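Local coordinates for protein nucleotide pyrophosphohydrolase (Bacillus cereus, PDB 5IE9) that probably hydrolyses nucleoside triphosphates to monophosphates and pyrophosphate, as a manganese-binding, all-helical MazG-type nucleotide pyrophosphohydrolase, at residues M9-D14 against I75-N79. Sequence-based numbering, arbitrary orientation.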
loop_
_atom_site.group_PDB
_atom_site.type_symbol
_atom_site.label_atom_id
_atom_site.label_comp_id
_atom_site.label_asym_id
_atom_site.label_seq_id
_atom_site.Cartn_x
_atom_site.Cartn_y
_atom_site.Cartn_z
ATOM N N MET C 9 12.773 20.749 7.874
ATOM C CA MET C 9 11.432 20.229 7.550
ATOM C C MET C 9 10.944 19.275 8.642
ATOM O O MET C 9 9.770 19.303 9.006
ATOM C CB MET C 9 11.403 19.521 6.191
ATOM C CG MET C 9 12.210 20.191 5.089
ATOM S SD MET C 9 11.806 19.869 3.355
ATOM C CE MET C 9 11.165 18.197 3.341
ATOM N N GLN C 10 11.861 18.453 9.161
ATOM C CA GLN C 10 11.587 17.560 10.291
ATOM C C GLN C 10 11.325 18.335 11.586
ATOM O O GLN C 10 10.371 18.024 12.303
ATOM C CB GLN C 10 12.696 16.506 10.463
ATOM C CG GLN C 10 12.723 15.473 9.345
ATOM C CD GLN C 10 13.679 14.320 9.576
ATOM O OE1 GLN C 10 14.668 14.170 8.860
ATOM N NE2 GLN C 10 13.377 13.480 10.556
ATOM N N LYS C 11 12.153 19.350 11.862
ATOM C CA LYS C 11 11.942 20.287 12.988
ATOM C C LYS C 11 10.592 21.014 12.911
ATOM O O LYS C 11 9.920 21.194 13.929
ATOM C CB LYS C 11 13.086 21.316 13.077
ATOM C CG LYS C 11 14.347 20.829 13.779
ATOM C CD LYS C 11 15.486 21.841 13.669
ATOM N N GLU C 12 10.213 21.415 11.697
ATOM C CA GLU C 12 8.965 22.121 11.419
ATOM C C GLU C 12 7.737 21.255 11.723
ATOM O O GLU C 12 6.742 21.752 12.262
ATOM C CB GLU C 12 8.951 22.570 9.958
ATOM C CG GLU C 12 7.914 23.624 9.606
ATOM C CD GLU C 12 8.053 24.150 8.185
ATOM O OE1 GLU C 12 9.106 23.922 7.549
ATOM O OE2 GLU C 12 7.104 24.810 7.703
ATOM N N VAL C 13 7.823 19.966 11.380
ATOM C CA VAL C 13 6.742 19.006 11.636
ATOM C C VAL C 13 6.701 18.658 13.122
ATOM O O VAL C 13 5.613 18.547 13.713
ATOM C CB VAL C 13 6.857 17.755 10.741
ATOM C CG1 VAL C 13 5.909 16.646 11.181
ATOM C CG2 VAL C 13 6.575 18.120 9.293
ATOM N N ASP C 14 7.885 18.520 13.718
ATOM C CA ASP C 14 8.017 18.273 15.152
ATOM C C ASP C 14 7.414 19.392 15.996
ATOM O O ASP C 14 6.800 19.124 17.029
ATOM C CB ASP C 14 9.481 18.065 15.529
ATOM C CG ASP C 14 9.644 17.344 16.848
ATOM O OD1 ASP C 14 9.036 16.264 17.027
ATOM O OD2 ASP C 14 10.397 17.854 17.702
ATOM N N ILE C 75 7.731 11.953 7.616
ATOM C CA ILE C 75 8.466 12.796 8.553
ATOM C C ILE C 75 7.990 12.501 9.976
ATOM O O ILE C 75 8.809 12.315 10.875
ATOM C CB ILE C 75 8.390 14.300 8.187
ATOM C CG1 ILE C 75 9.231 14.578 6.932
ATOM C CG2 ILE C 75 8.908 15.158 9.334
ATOM C CD1 ILE C 75 8.968 15.908 6.250
ATOM N N CYS C 76 6.673 12.416 10.153
ATOM C CA CYS C 76 6.071 11.997 11.420
ATOM C C CYS C 76 6.635 10.664 11.913
ATOM O O CYS C 76 7.095 10.574 13.053
ATOM C CB CYS C 76 4.551 11.924 11.302
ATOM S SG CYS C 76 3.771 13.541 11.215
ATOM N N MET C 77 6.618 9.654 11.039
ATOM C CA MET C 77 7.180 8.336 11.313
ATOM C C MET C 77 8.636 8.469 11.783
ATOM O O MET C 77 9.004 7.944 12.841
ATOM C CB MET C 77 7.055 7.462 10.057
ATOM C CG MET C 77 7.732 6.097 10.104
ATOM S SD MET C 77 6.757 4.857 10.970
ATOM C CE MET C 77 5.669 4.281 9.664
ATOM N N ALA C 78 9.435 9.206 11.011
ATOM C CA ALA C 78 10.858 9.370 11.273
ATOM C C ALA C 78 11.130 10.104 12.588
ATOM O O ALA C 78 12.033 9.723 13.337
ATOM C CB ALA C 78 11.531 10.075 10.107
ATOM N N ASN C 79 10.341 11.143 12.864
ATOM C CA ASN C 79 10.463 11.917 14.094
ATOM C C ASN C 79 10.090 11.090 15.311
ATOM O O ASN C 79 10.824 11.072 16.298
ATOM C CB ASN C 79 9.581 13.157 14.037
ATOM C CG ASN C 79 10.072 14.212 13.053
ATOM O OD1 ASN C 79 9.415 15.239 12.889
ATOM N ND2 ASN C 79 11.208 13.977 12.401
#
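Val13 and Ile75 form the aliphatic part of a mixed helix crossing, in which the axes of 9-14 and 75-79, belonging to helices 6-17 and 62-80, meet almost at a right angle (-86°). The CG2 methyl of Ile75, set anti to its own backbone N, reaches across to Val13 CB at 3.6 Å and also lies 3.7 Å from Gln10 CA, so one methyl spans successive turns of the first helix. The CG1 branch of Val13 touches Cys76 SG at 3.8 Å, while the end of Met9 approaches Ile75 CD1 more loosely.

The polar contact lies to one side. Gln10 stretches out beyond CG, so that its amide meets that of Asn79 in nearly one plane (9° apart), the two side chains crossing obliquely. The Gln10 amide is gripped at both ends by backbone that follows helix 62-80, at the turn into helix 85-96: OE1 accepts from Leu85 N, and NE2 donates to Ile83 O. At the exposed margin, Asp14 bonds to Tyr24 through OD1.

His89 of a second subunit packs on Met9, Val13 and Ile75. The chemistry implies a crossing shared between an aliphatic patch and an amide pair, whose buried glutamine ties the N-terminal helix to the turn leading into helix 85-96.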